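Local coordinates for protein alternansucrase (Leuconostoc mesenteroides, PDB 6HVG) that belongs to glycosyl hydrolase family 70, pairing a circularly permuted alpha/beta-barrel domain with cell-wall-binding-type repeats, at residues N595-L600 with A1154-D1159; L600-S605 with N612-G617; G617-A622 with I657-N662; T1113-L1118 with D1202-Y1207. All coordinates share one frame; numbering follows the deposited sequence.

Contact 1. Residues N595-L600 with A1154-D1159. With CA (calcium ion), chain C.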
loop_
_atom_site.group_PDB
_atom_site.type_symbol
_atom_site.label_atom_id
_atom_site.label_comp_id
_atom_site.label_asym_id
_atom_site.label_seq_id
_atom_site.Cartn_x
_atom_site.Cartn_y
_atom_site.Cartn_z
ATOM N N ASN A 595 -1.996 25.487 -17.433
ATOM C CA ASN A 595 -3.321 25.834 -17.964
ATOM C C ASN A 595 -4.397 25.476 -16.949
ATOM O O ASN A 595 -5.268 26.292 -16.650
ATOM C CB ASN A 595 -3.593 25.107 -19.287
ATOM C CG ASN A 595 -4.705 25.754 -20.112
ATOM O OD1 ASN A 595 -4.513 26.830 -20.688
ATOM N ND2 ASN A 595 -5.868 25.109 -20.174
ATOM N N TRP A 596 -4.296 24.261 -16.402
ATOM C CA TRP A 596 -5.218 23.784 -15.380
ATOM C C TRP A 596 -5.157 24.649 -14.151
ATOM O O TRP A 596 -6.189 24.985 -13.566
ATOM C CB TRP A 596 -4.881 22.351 -15.015
ATOM C CG TRP A 596 -5.897 21.638 -14.161
ATOM C CD1 TRP A 596 -7.240 21.800 -14.176
ATOM C CD2 TRP A 596 -5.632 20.596 -13.229
ATOM N NE1 TRP A 596 -7.831 20.941 -13.288
ATOM C CE2 TRP A 596 -6.856 20.191 -12.697
ATOM C CE3 TRP A 596 -4.469 19.988 -12.774
ATOM C CZ2 TRP A 596 -6.960 19.189 -11.739
ATOM C CZ3 TRP A 596 -4.571 18.990 -11.810
ATOM C CH2 TRP A 596 -5.807 18.593 -11.321
ATOM N N LEU A 597 -3.943 25.017 -13.762
ATOM C CA LEU A 597 -3.728 25.884 -12.598
ATOM C C LEU A 597 -4.353 27.241 -12.798
ATOM O O LEU A 597 -4.952 27.778 -11.885
ATOM C CB LEU A 597 -2.247 26.055 -12.322
ATOM C CG LEU A 597 -1.870 26.975 -11.173
ATOM C CD1 LEU A 597 -2.449 26.483 -9.851
ATOM C CD2 LEU A 597 -0.358 27.085 -11.112
ATOM N N HIS A 598 -4.212 27.805 -13.983
ATOM C CA HIS A 598 -4.852 29.078 -14.293
ATOM C C HIS A 598 -6.344 28.908 -14.190
ATOM O O HIS A 598 -7.025 29.738 -13.589
ATOM C CB HIS A 598 -4.478 29.532 -15.692
ATOM C CG HIS A 598 -5.105 30.825 -16.100
ATOM N ND1 HIS A 598 -4.532 32.050 -15.826
ATOM C CD2 HIS A 598 -6.223 31.080 -16.816
ATOM C CE1 HIS A 598 -5.285 33.006 -16.336
ATOM N NE2 HIS A 598 -6.315 32.444 -16.946
ATOM N N TYR A 599 -6.850 27.819 -14.761
ATOM C CA TYR A 599 -8.283 27.537 -14.772
ATOM C C TYR A 599 -8.866 27.495 -13.362
ATOM O O TYR A 599 -9.970 27.995 -13.137
ATOM C CB TYR A 599 -8.544 26.232 -15.503
ATOM C CG TYR A 599 -9.947 25.686 -15.435
ATOM C CD1 TYR A 599 -10.910 26.097 -16.325
ATOM C CD2 TYR A 599 -10.289 24.714 -14.515
ATOM C CE1 TYR A 599 -12.182 25.549 -16.308
ATOM C CE2 TYR A 599 -11.552 24.156 -14.489
ATOM C CZ TYR A 599 -12.491 24.576 -15.388
ATOM O OH TYR A 599 -13.766 24.044 -15.371
ATOM N N LEU A 600 -8.125 26.934 -12.414
ATOM C CA LEU A 600 -8.608 26.858 -11.032
ATOM C C LEU A 600 -8.560 28.221 -10.349
ATOM O O LEU A 600 -9.507 28.599 -9.661
ATOM C CB LEU A 600 -7.816 25.821 -10.226
ATOM C CG LEU A 600 -7.968 24.371 -10.697
ATOM C CD1 LEU A 600 -6.861 23.499 -10.156
ATOM C CD2 LEU A 600 -9.328 23.777 -10.334
ATOM N N ALA A 1154 -7.635 25.500 -3.686
ATOM C CA ALA A 1154 -7.883 24.477 -4.693
ATOM C C ALA A 1154 -6.905 23.334 -4.519
ATOM O O ALA A 1154 -5.720 23.571 -4.393
ATOM C CB ALA A 1154 -7.705 25.081 -6.081
ATOM N N ASP A 1155 -7.389 22.098 -4.524
ATOM C CA ASP A 1155 -6.499 20.931 -4.489
ATOM C C ASP A 1155 -5.976 20.667 -5.903
ATOM O O ASP A 1155 -6.720 20.259 -6.779
ATOM C CB ASP A 1155 -7.216 19.686 -3.936
ATOM C CG ASP A 1155 -6.327 18.856 -3.013
ATOM O OD1 ASP A 1155 -5.127 18.750 -3.270
ATOM O OD2 ASP A 1155 -6.819 18.306 -2.018
ATOM N N TRP A 1156 -4.695 20.933 -6.115
ATOM C CA TRP A 1156 -4.041 20.730 -7.417
ATOM C C TRP A 1156 -3.434 19.320 -7.445
ATOM O O TRP A 1156 -2.502 19.003 -6.679
ATOM C CB TRP A 1156 -2.952 21.784 -7.588
ATOM C CG TRP A 1156 -2.432 22.008 -8.949
ATOM C CD1 TRP A 1156 -3.157 22.111 -10.093
ATOM C CD2 TRP A 1156 -1.057 22.236 -9.322
ATOM N NE1 TRP A 1156 -2.323 22.372 -11.163
ATOM C CE2 TRP A 1156 -1.032 22.459 -10.709
ATOM C CE3 TRP A 1156 0.142 22.287 -8.615
ATOM C CZ2 TRP A 1156 0.149 22.732 -11.404
ATOM C CZ3 TRP A 1156 1.329 22.561 -9.317
ATOM C CH2 TRP A 1156 1.318 22.775 -10.689
ATOM N N VAL A 1157 -3.966 18.483 -8.334
ATOM C CA VAL A 1157 -3.677 17.048 -8.351
ATOM C C VAL A 1157 -3.057 16.615 -9.672
ATOM O O VAL A 1157 -3.682 15.944 -10.450
ATOM C CB VAL A 1157 -4.968 16.247 -8.062
ATOM C CG1 VAL A 1157 -4.675 14.758 -7.980
ATOM C CG2 VAL A 1157 -5.581 16.720 -6.757
ATOM N N PRO A 1158 -1.803 16.978 -9.913
ATOM C CA PRO A 1158 -1.163 16.694 -11.191
ATOM C C PRO A 1158 -0.590 15.284 -11.401
ATOM O O PRO A 1158 -0.228 14.959 -12.536
ATOM C CB PRO A 1158 -0.026 17.722 -11.223
ATOM C CG PRO A 1158 0.343 17.892 -9.805
ATOM C CD PRO A 1158 -0.947 17.813 -9.055
ATOM N N ASP A 1159 -0.492 14.460 -10.353
ATOM C CA ASP A 1159 0.184 13.163 -10.467
ATOM C C ASP A 1159 -0.543 12.138 -11.345
ATOM O O ASP A 1159 0.108 11.387 -12.071
ATOM C CB ASP A 1159 0.450 12.546 -9.103
ATOM C CG ASP A 1159 1.159 11.187 -9.199
ATOM O OD1 ASP A 1159 2.303 11.111 -9.669
ATOM O OD2 ASP A 1159 0.540 10.168 -8.829
HETATM CA CA CA C . 4.014 10.290 -10.746
HETATM O O HOH W 1 3.033 11.989 -12.076
#
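The indoles of Trp596 and Trp1156 meet obliquely. Their planes are 39° apart, with the Trp596 six-membered ring against the Trp1156 five-membered ring and centroids 5.1 Å apart. CE3 of Trp596 comes within 3.6 Å of Trp1156 NE1. The rim of the Trp596 ring then runs on to the backbone beyond the strand, where Trp596 CZ3 lies 3.5 Å from Val1157 O, close to the ring plane. CG of Trp596 is anti to the backbone N (chi1 -169°), and this carries the indole across to the strand. Leu597 approaches Trp1156 from over a face. Leu597 CD1 sits 4.3 Å from the centroid of the Trp1156 five-membered ring, only 6° off the normal. Leu600 CD1 reaches Trp1156 CD1 at 4.0 Å, and Leu600 CB packs on Ala1154 CB. The helix runs antiparallel to strand 1154-1156, as a barrel helix does over its parallel sheet. Beyond the strand, Asp1159 OD1 binds the calcium ion at 2.2 Å, and a water on the metal donates to Asp1159 O. No hydrogen bond joins the two segments, and the indole N-H of Trp596 goes instead to Arg1115 O. Cohesion here therefore rests on buried apolar and aromatic surface, while the Asp1159 carboxylate serves the metal.

Contact 2. Residues L600-S605 with N612-G617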
loop_
_atom_site.group_PDB
_atom_site.type_symbol
_atom_site.label_atom_id
_atom_site.label_comp_id
_atom_site.label_asym_id
_atom_site.label_seq_id
_atom_site.Cartn_x
_atom_site.Cartn_y
_atom_site.Cartn_z
ATOM N N LEU A 600 -8.125 26.934 -12.414
ATOM C CA LEU A 600 -8.608 26.858 -11.032
ATOM C C LEU A 600 -8.560 28.221 -10.349
ATOM O O LEU A 600 -9.507 28.599 -9.661
ATOM C CB LEU A 600 -7.816 25.821 -10.226
ATOM C CG LEU A 600 -7.968 24.371 -10.697
ATOM C CD1 LEU A 600 -6.861 23.499 -10.156
ATOM C CD2 LEU A 600 -9.328 23.777 -10.334
ATOM N N MET A 601 -7.472 28.964 -10.552
ATOM C CA MET A 601 -7.311 30.288 -9.930
ATOM C C MET A 601 -8.189 31.353 -10.578
ATOM O O MET A 601 -8.355 32.429 -10.021
ATOM C CB MET A 601 -5.856 30.746 -9.983
ATOM C CG MET A 601 -4.857 29.855 -9.258
ATOM S SD MET A 601 -5.151 29.727 -7.489
ATOM C CE MET A 601 -6.036 28.170 -7.502
ATOM N N ASN A 602 -8.749 31.050 -11.744
ATOM C CA ASN A 602 -9.774 31.895 -12.358
ATOM C C ASN A 602 -11.078 31.138 -12.596
ATOM O O ASN A 602 -11.779 31.422 -13.570
ATOM C CB ASN A 602 -9.230 32.455 -13.677
ATOM C CG ASN A 602 -8.052 33.374 -13.465
ATOM O OD1 ASN A 602 -8.217 34.588 -13.285
ATOM N ND2 ASN A 602 -6.857 32.801 -13.452
ATOM N N PHE A 603 -11.384 30.154 -11.747
ATOM C CA PHE A 603 -12.521 29.279 -12.019
ATOM C C PHE A 603 -13.778 30.080 -12.200
ATOM O O PHE A 603 -14.487 29.913 -13.189
ATOM C CB PHE A 603 -12.713 28.233 -10.932
ATOM C CG PHE A 603 -13.842 27.276 -11.206
ATOM C CD1 PHE A 603 -13.777 26.416 -12.284
ATOM C CD2 PHE A 603 -14.958 27.221 -10.383
ATOM C CE1 PHE A 603 -14.821 25.529 -12.548
ATOM C CE2 PHE A 603 -15.995 26.337 -10.638
ATOM C CZ PHE A 603 -15.930 25.490 -11.722
ATOM N N GLY A 604 -14.032 30.984 -11.265
ATOM C CA GLY A 604 -15.230 31.831 -11.286
ATOM C C GLY A 604 -15.358 32.761 -12.484
ATOM O O GLY A 604 -16.432 32.889 -13.051
ATOM N N SER A 605 -14.261 33.415 -12.860
ATOM C CA SER A 605 -14.234 34.316 -14.012
ATOM C C SER A 605 -14.587 33.592 -15.312
ATOM O O SER A 605 -15.356 34.102 -16.126
ATOM C CB SER A 605 -12.856 34.960 -14.162
ATOM O OG SER A 605 -12.451 35.622 -12.976
ATOM N N ASN A 612 -15.577 37.095 -8.110
ATOM C CA ASN A 612 -15.499 36.753 -6.694
ATOM C C ASN A 612 -15.669 35.274 -6.372
ATOM O O ASN A 612 -15.727 34.885 -5.210
ATOM C CB ASN A 612 -16.523 37.569 -5.918
ATOM C CG ASN A 612 -15.987 38.920 -5.509
ATOM O OD1 ASN A 612 -16.273 39.935 -6.159
ATOM N ND2 ASN A 612 -15.198 38.946 -4.417
ATOM N N ALA A 613 -15.733 34.441 -7.399
ATOM C CA ALA A 613 -15.883 33.010 -7.203
ATOM C C ALA A 613 -14.617 32.249 -7.616
ATOM O O ALA A 613 -14.705 31.146 -8.150
ATOM C CB ALA A 613 -17.106 32.532 -7.974
ATOM N N ASN A 614 -13.447 32.839 -7.361
ATOM C CA ASN A 614 -12.157 32.273 -7.781
ATOM C C ASN A 614 -11.324 31.742 -6.623
ATOM O O ASN A 614 -11.276 32.345 -5.570
ATOM C CB ASN A 614 -11.316 33.332 -8.500
ATOM C CG ASN A 614 -11.837 33.665 -9.879
ATOM O OD1 ASN A 614 -12.657 32.948 -10.441
ATOM N ND2 ASN A 614 -11.348 34.750 -10.441
ATOM N N PHE A 615 -10.659 30.610 -6.807
ATOM C CA PHE A 615 -9.774 30.063 -5.766
ATOM C C PHE A 615 -8.613 31.037 -5.548
ATOM O O PHE A 615 -8.193 31.712 -6.480
ATOM C CB PHE A 615 -9.236 28.673 -6.175
ATOM C CG PHE A 615 -10.228 27.536 -6.023
ATOM C CD1 PHE A 615 -10.509 26.989 -4.768
ATOM C CD2 PHE A 615 -10.829 26.972 -7.128
ATOM C CE1 PHE A 615 -11.391 25.940 -4.627
ATOM C CE2 PHE A 615 -11.704 25.915 -6.998
ATOM C CZ PHE A 615 -11.993 25.401 -5.740
ATOM N N ASP A 616 -8.084 31.087 -4.333
ATOM C CA ASP A 616 -7.013 32.045 -3.987
ATOM C C ASP A 616 -5.644 31.420 -3.865
ATOM O O ASP A 616 -4.648 32.076 -4.122
ATOM C CB ASP A 616 -7.309 32.744 -2.656
ATOM C CG ASP A 616 -8.687 33.375 -2.628
ATOM O OD1 ASP A 616 -8.868 34.487 -3.187
ATOM O OD2 ASP A 616 -9.587 32.715 -2.090
ATOM N N GLY A 617 -5.596 30.174 -3.407
ATOM C CA GLY A 617 -4.341 29.468 -3.242
ATOM C C GLY A 617 -4.500 28.026 -3.635
ATOM O O GLY A 617 -5.589 27.605 -3.988
#
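Asn614 grips Ser605 with both ends of its amide. Asn614 OD1 accepts from Ser605 N at 2.9 Å on a lone pair, in the carbonyl plane. Asn614 ND2 donates to Ser605 OG, also at 2.9 Å, along a nearly straight path (171°) that leaves the amide plane by only 5°. The two bonds fix the rotation of the amide against the first turn of helix 603-608. Ser605 OG also bonds Asp611 OD1, so the hydroxyl also links the helix start to the loop that follows helix 603-608. Asn614 CB lies 3.4 Å from Met601 O. The segments are the two sides of the tight return from helices 587-601 and 603-608 into strand 617-620 of the alpha/beta barrel. Phe615 turns its ring edge to the end of the first helix, with Phe615 CD2 3.3 Å from Leu600 O and near the ring plane. Met601 crosses Phe615 at about a right angle. Its chain bends at chi2 (-62°) and again at chi3, which brings Met601 CE back to within 3.5 Å of Phe615 CB and 3.6 Å of Gly617 O. Phe603 CB touches the same ring more loosely, at 4.4 Å from Phe615 CD2. Farther out, helix 1135-1147 packs on Phe603 and Phe615 through Leu1138 and Ile1142.

Contact 3. Residues G617-A622 with I657-N662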
loop_
_atom_site.group_PDB
_atom_site.type_symbol
_atom_site.label_atom_id
_atom_site.label_comp_id
_atom_site.label_asym_id
_atom_site.label_seq_id
_atom_site.Cartn_x
_atom_site.Cartn_y
_atom_site.Cartn_z
ATOM N N GLY A 617 -5.596 30.174 -3.407
ATOM C CA GLY A 617 -4.341 29.468 -3.242
ATOM C C GLY A 617 -4.500 28.026 -3.635
ATOM O O GLY A 617 -5.589 27.605 -3.988
ATOM N N ILE A 618 -3.429 27.253 -3.538
ATOM C CA ILE A 618 -3.483 25.827 -3.881
ATOM C C ILE A 618 -2.831 24.941 -2.830
ATOM O O ILE A 618 -1.999 25.382 -2.071
ATOM C CB ILE A 618 -2.778 25.554 -5.226
ATOM C CG1 ILE A 618 -1.326 26.008 -5.149
ATOM C CG2 ILE A 618 -3.496 26.262 -6.376
ATOM C CD1 ILE A 618 -0.472 25.570 -6.326
ATOM N N ARG A 619 -3.233 23.680 -2.834
ATOM C CA ARG A 619 -2.497 22.610 -2.201
ATOM C C ARG A 619 -1.929 21.746 -3.322
ATOM O O ARG A 619 -2.649 21.383 -4.249
ATOM C CB ARG A 619 -3.444 21.787 -1.356
ATOM C CG ARG A 619 -2.861 20.484 -0.818
ATOM C CD ARG A 619 -3.957 19.644 -0.157
ATOM N NE ARG A 619 -3.490 18.340 0.335
ATOM C CZ ARG A 619 -3.304 17.251 -0.411
ATOM N NH1 ARG A 619 -3.558 17.273 -1.706
ATOM N NH2 ARG A 619 -2.854 16.133 0.155
ATOM N N VAL A 620 -0.646 21.437 -3.248
ATOM C CA VAL A 620 -0.008 20.583 -4.238
ATOM C C VAL A 620 -0.031 19.164 -3.706
ATOM O O VAL A 620 0.687 18.837 -2.754
ATOM C CB VAL A 620 1.445 21.038 -4.537
ATOM C CG1 VAL A 620 2.044 20.239 -5.688
ATOM C CG2 VAL A 620 1.483 22.527 -4.870
ATOM N N ASP A 621 -0.874 18.334 -4.317
ATOM C CA ASP A 621 -1.023 16.923 -3.940
ATOM C C ASP A 621 0.188 16.122 -4.421
ATOM O O ASP A 621 0.649 16.304 -5.540
ATOM C CB ASP A 621 -2.305 16.368 -4.574
ATOM C CG ASP A 621 -2.527 14.876 -4.300
ATOM O OD1 ASP A 621 -2.876 14.496 -3.141
ATOM O OD2 ASP A 621 -2.379 14.081 -5.279
ATOM N N ALA A 622 0.704 15.248 -3.564
ATOM C CA ALA A 622 1.649 14.195 -3.946
ATOM C C ALA A 622 2.944 14.746 -4.508
ATOM O O ALA A 622 3.393 14.337 -5.575
ATOM C CB ALA A 622 0.994 13.260 -4.958
ATOM N N ILE A 657 -0.176 25.568 0.154
ATOM C CA ILE A 657 0.490 24.526 0.933
ATOM C C ILE A 657 0.949 23.381 0.045
ATOM O O ILE A 657 0.437 23.185 -1.061
ATOM C CB ILE A 657 -0.407 23.996 2.083
ATOM C CG1 ILE A 657 -1.640 23.271 1.532
ATOM C CG2 ILE A 657 -0.796 25.147 2.994
ATOM C CD1 ILE A 657 -2.590 22.745 2.605
ATOM N N LEU A 658 1.931 22.633 0.535
ATOM C CA LEU A 658 2.471 21.458 -0.141
ATOM C C LEU A 658 2.201 20.223 0.706
ATOM O O LEU A 658 2.403 20.246 1.917
ATOM C CB LEU A 658 3.988 21.563 -0.269
ATOM C CG LEU A 658 4.573 22.673 -1.110
ATOM C CD1 LEU A 658 6.062 22.770 -0.870
ATOM C CD2 LEU A 658 4.238 22.453 -2.587
ATOM N N GLU A 659 1.787 19.129 0.066
ATOM C CA GLU A 659 1.847 17.782 0.650
ATOM C C GLU A 659 3.230 17.226 0.313
ATOM O O GLU A 659 3.402 16.609 -0.735
ATOM C CB GLU A 659 0.774 16.878 0.066
ATOM C CG GLU A 659 0.542 15.574 0.827
ATOM C CD GLU A 659 0.057 14.394 -0.043
ATOM O OE1 GLU A 659 -0.308 14.569 -1.220
ATOM O OE2 GLU A 659 0.044 13.248 0.452
ATOM N N ASP A 660 4.212 17.495 1.190
ATOM C CA ASP A 660 5.612 17.156 0.958
ATOM C C ASP A 660 6.183 16.324 2.114
ATOM O O ASP A 660 6.729 16.864 3.056
ATOM C CB ASP A 660 6.428 18.425 0.738
ATOM C CG ASP A 660 6.491 19.328 1.974
ATOM O OD1 ASP A 660 5.499 19.366 2.763
ATOM O OD2 ASP A 660 7.538 20.016 2.143
ATOM N N TRP A 661 6.061 15.000 2.012
ATOM C CA TRP A 661 6.315 14.120 3.140
ATOM C C TRP A 661 7.798 13.889 3.452
ATOM O O TRP A 661 8.132 13.636 4.602
ATOM C CB TRP A 661 5.632 12.777 2.935
ATOM C CG TRP A 661 4.164 12.797 2.968
ATOM C CD1 TRP A 661 3.326 12.689 1.909
ATOM C CD2 TRP A 661 3.332 12.923 4.124
ATOM N NE1 TRP A 661 2.007 12.735 2.326
ATOM C CE2 TRP A 661 1.986 12.876 3.685
ATOM C CE3 TRP A 661 3.586 13.070 5.488
ATOM C CZ2 TRP A 661 0.913 12.978 4.558
ATOM C CZ3 TRP A 661 2.512 13.154 6.349
ATOM C CH2 TRP A 661 1.198 13.111 5.883
ATOM N N ASN A 662 8.687 13.992 2.460
ATOM C CA ASN A 662 10.102 13.687 2.700
ATOM C C ASN A 662 10.699 14.623 3.732
ATOM O O ASN A 662 10.467 15.818 3.695
ATOM C CB ASN A 662 10.937 13.770 1.422
ATOM C CG ASN A 662 12.328 13.173 1.596
ATOM O OD1 ASN A 662 13.205 13.765 2.221
ATOM N ND2 ASN A 662 12.537 12.005 1.033
#
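Three backbone hydrogen bonds join the segments as parallel strands. Ile657 N donates to Ile618 O at 2.9 Å, Val620 N to Ile657 O, and Glu659 N to Val620 O. On the face of Arg619 and Ile657 lies a charged network. Arg619 NH2 forms a salt bridge with Glu659 OE1 at 3.3 Å. Arg619 NH1 bonds Asp621 OD1 in the guanidinium plane, at 3.2 Å. The guanidinium lies alongside both carboxylates, whose oxygens Asp621 OD1 and Glu659 OE1 come within 3.2 Å, and Asp1155 is a third acidic partner. CG of Glu659 is anti to its backbone N (chi1 -166°) and the chain is extended, which carries OE1 to Ala622 N. Glu659 OE2 is held by Trp661 NE1 at 2.8 Å. Among apolar contacts, Arg619 CB meets Ile657 CG1 at 3.7 Å, while on the other face Val620 CG2 meets Leu658 CD2 at 3.6 Å. The chain between the strands includes helix 629-642, making a beta-alpha-beta unit of the barrel. Its charged network lies at the C-terminal ends of the strands, where barrel enzymes usually carry their active site.

Contact 4. Residues T1113-L1118 with D1202-Y1207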
loop_
_atom_site.group_PDB
_atom_site.type_symbol
_atom_site.label_atom_id
_atom_site.label_comp_id
_atom_site.label_asym_id
_atom_site.label_seq_id
_atom_site.Cartn_x
_atom_site.Cartn_y
_atom_site.Cartn_z
ATOM N N THR A 1113 -11.780 11.348 -13.855
ATOM C CA THR A 1113 -11.621 11.151 -15.294
ATOM C C THR A 1113 -11.356 12.467 -16.030
ATOM O O THR A 1113 -10.533 12.510 -16.930
ATOM C CB THR A 1113 -12.906 10.548 -15.893
ATOM O OG1 THR A 1113 -14.042 11.277 -15.387
ATOM C CG2 THR A 1113 -13.009 9.058 -15.523
ATOM N N ASP A 1114 -12.052 13.523 -15.624
ATOM C CA ASP A 1114 -11.997 14.831 -16.276
ATOM C C ASP A 1114 -11.505 15.881 -15.288
ATOM O O ASP A 1114 -12.159 16.168 -14.281
ATOM C CB ASP A 1114 -13.390 15.194 -16.771
ATOM C CG ASP A 1114 -13.397 16.349 -17.754
ATOM O OD1 ASP A 1114 -12.400 17.099 -17.835
ATOM O OD2 ASP A 1114 -14.393 16.486 -18.478
ATOM N N ARG A 1115 -10.339 16.452 -15.559
ATOM C CA ARG A 1115 -9.732 17.391 -14.601
ATOM C C ARG A 1115 -10.484 18.721 -14.529
ATOM O O ARG A 1115 -10.372 19.438 -13.531
ATOM C CB ARG A 1115 -8.290 17.672 -14.960
ATOM C CG ARG A 1115 -7.472 16.425 -15.196
ATOM C CD ARG A 1115 -5.989 16.677 -15.132
ATOM N NE ARG A 1115 -5.604 17.698 -16.067
ATOM C CZ ARG A 1115 -4.417 18.275 -16.060
ATOM N NH1 ARG A 1115 -3.492 17.909 -15.181
ATOM N NH2 ARG A 1115 -4.156 19.218 -16.951
ATOM N N TYR A 1116 -11.229 19.068 -15.578
ATOM C CA TYR A 1116 -11.875 20.356 -15.655
ATOM C C TYR A 1116 -13.369 20.330 -15.318
ATOM O O TYR A 1116 -13.991 21.395 -15.231
ATOM C CB TYR A 1116 -11.689 20.935 -17.041
ATOM C CG TYR A 1116 -10.276 21.341 -17.352
ATOM C CD1 TYR A 1116 -9.359 20.413 -17.801
ATOM C CD2 TYR A 1116 -9.876 22.667 -17.248
ATOM C CE1 TYR A 1116 -8.063 20.778 -18.109
ATOM C CE2 TYR A 1116 -8.586 23.051 -17.560
ATOM C CZ TYR A 1116 -7.682 22.096 -17.991
ATOM O OH TYR A 1116 -6.397 22.479 -18.285
ATOM N N ASP A 1117 -13.952 19.142 -15.152
ATOM C CA ASP A 1117 -15.360 19.013 -14.763
ATOM C C ASP A 1117 -15.463 19.074 -13.245
ATOM O O ASP A 1117 -15.156 18.102 -12.545
ATOM C CB ASP A 1117 -15.923 17.693 -15.271
ATOM C CG ASP A 1117 -17.417 17.570 -15.090
ATOM O OD1 ASP A 1117 -17.996 18.350 -14.335
ATOM O OD2 ASP A 1117 -18.027 16.662 -15.687
ATOM N N LEU A 1118 -15.919 20.219 -12.732
ATOM C CA LEU A 1118 -16.083 20.431 -11.289
ATOM C C LEU A 1118 -17.567 20.401 -10.838
ATOM O O LEU A 1118 -17.916 20.900 -9.765
ATOM C CB LEU A 1118 -15.423 21.747 -10.897
ATOM C CG LEU A 1118 -13.877 21.684 -10.797
ATOM C CD1 LEU A 1118 -13.202 21.783 -12.154
ATOM C CD2 LEU A 1118 -13.332 22.764 -9.873
ATOM N N ASP A 1202 -14.885 15.741 -23.648
ATOM C CA ASP A 1202 -15.124 16.043 -22.230
ATOM C C ASP A 1202 -14.676 17.484 -21.954
ATOM O O ASP A 1202 -14.386 18.214 -22.903
ATOM C CB ASP A 1202 -14.386 15.019 -21.344
ATOM C CG ASP A 1202 -12.853 15.048 -21.516
ATOM O OD1 ASP A 1202 -12.316 15.672 -22.470
ATOM O OD2 ASP A 1202 -12.174 14.412 -20.677
ATOM N N TYR A 1203 -14.635 17.909 -20.691
ATOM C CA TYR A 1203 -14.208 19.281 -20.369
ATOM C C TYR A 1203 -12.691 19.490 -20.519
ATOM O O TYR A 1203 -12.237 20.615 -20.711
ATOM C CB TYR A 1203 -14.726 19.730 -18.995
ATOM C CG TYR A 1203 -16.224 19.984 -19.019
ATOM C CD1 TYR A 1203 -17.134 18.984 -18.672
ATOM C CD2 TYR A 1203 -16.729 21.208 -19.441
ATOM C CE1 TYR A 1203 -18.493 19.202 -18.745
ATOM C CE2 TYR A 1203 -18.095 21.436 -19.518
ATOM C CZ TYR A 1203 -18.970 20.430 -19.177
ATOM O OH TYR A 1203 -20.322 20.651 -19.240
ATOM N N GLN A 1204 -11.914 18.410 -20.491
ATOM C CA GLN A 1204 -10.492 18.468 -20.865
ATOM C C GLN A 1204 -10.308 18.877 -22.326
ATOM O O GLN A 1204 -9.306 19.501 -22.676
ATOM C CB GLN A 1204 -9.840 17.112 -20.625
ATOM C CG GLN A 1204 -8.378 17.019 -21.033
ATOM C CD GLN A 1204 -7.459 17.749 -20.073
ATOM O OE1 GLN A 1204 -7.424 17.438 -18.876
ATOM N NE2 GLN A 1204 -6.679 18.705 -20.599
ATOM N N ALA A 1205 -11.252 18.495 -23.183
ATOM C CA ALA A 1205 -11.215 18.895 -24.587
ATOM C C ALA A 1205 -11.647 20.337 -24.762
ATOM O O ALA A 1205 -11.070 21.064 -25.561
ATOM C CB ALA A 1205 -12.080 17.966 -25.423
ATOM N N LYS A 1206 -12.665 20.760 -24.019
ATOM C CA LYS A 1206 -13.125 22.148 -24.088
ATOM C C LYS A 1206 -12.046 23.117 -23.624
ATOM O O LYS A 1206 -11.633 23.985 -24.374
ATOM C CB LYS A 1206 -14.382 22.356 -23.243
ATOM C CG LYS A 1206 -15.079 23.663 -23.553
ATOM C CD LYS A 1206 -16.179 23.942 -22.553
ATOM C CE LYS A 1206 -16.885 25.251 -22.852
ATOM N NZ LYS A 1206 -18.176 25.252 -22.123
ATOM N N TYR A 1207 -11.570 22.928 -22.396
ATOM C CA TYR A 1207 -10.681 23.882 -21.738
ATOM C C TYR A 1207 -9.167 23.592 -21.845
ATOM O O TYR A 1207 -8.357 24.426 -21.481
ATOM C CB TYR A 1207 -11.067 24.020 -20.250
ATOM C CG TYR A 1207 -12.396 24.709 -19.995
ATOM C CD1 TYR A 1207 -12.676 25.962 -20.535
ATOM C CD2 TYR A 1207 -13.363 24.117 -19.203
ATOM C CE1 TYR A 1207 -13.891 26.589 -20.303
ATOM C CE2 TYR A 1207 -14.575 24.745 -18.956
ATOM C CZ TYR A 1207 -14.834 25.976 -19.507
ATOM O OH TYR A 1207 -16.025 26.595 -19.244
#
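With CG of Asp1114 anti to the backbone N (chi1 -166°), the carboxylate is brought to the first turn of helix 1203-1207. There Asp1114 OD2 accepts from Tyr1203 N at 2.6 Å through its syn lone pair. Asp1114 OD1 takes Tyr1116 N at 3.2 Å, from above the carboxylate plane, and makes an Asx turn. A bend at chi2 (74°) turns the Gln1204 amide to the loop, where Gln1204 OE1 meets Arg1115 NE in a weak hydrogen bond of 3.4 Å. Arg1115 is held more firmly by Gln593, bonded to NH1, and by a salt bridge from NH2 to Glu592. Gln1204 NE2 is held by Ile1240 O and Glu592. The Tyr1116 ring stands at 82° to this amide, with Tyr1116 CE1 3.5 Å from Gln1204 OE1. Tyr1116 CD2 packs on Tyr1207 CB at 3.5 Å, and the Tyr1116 hydroxyl bonds Glu592. Asp1202 N-caps the helix through OD1, which accepts from Ala1205 N. Two acidic side chains thus gather at one helix start. The N-H groups at this start probably offset part of their negative charge.

The four contacts form one continuous block of the barrel domain. Contacts 1 and 2 share Leu600, and Ala1154 N lies 3.0 Å from Gly617 O between their segments. Strand 617-620 lies between 1151-1156 and 657-658; Trp1156 N is 2.8 Å from Arg619 O, and contact 3 adds strand 657-658 on its far edge. Gly617 belongs to both contacts 2 and 3. Contact 4 meets helix 587-601 through Asn595, Trp596 and Tyr599; Tyr599 OH lies 2.7 Å from Tyr1116 O. It stays about 11 Å from contact 3 at the nearest atoms. The calcium ion is bound by Asp1159 of contact 1 together with Glu575, Asp581 and Asn625. The side chain of Ala622 lies about 7 Å from this ion, that of Arg1115 about 12 Å.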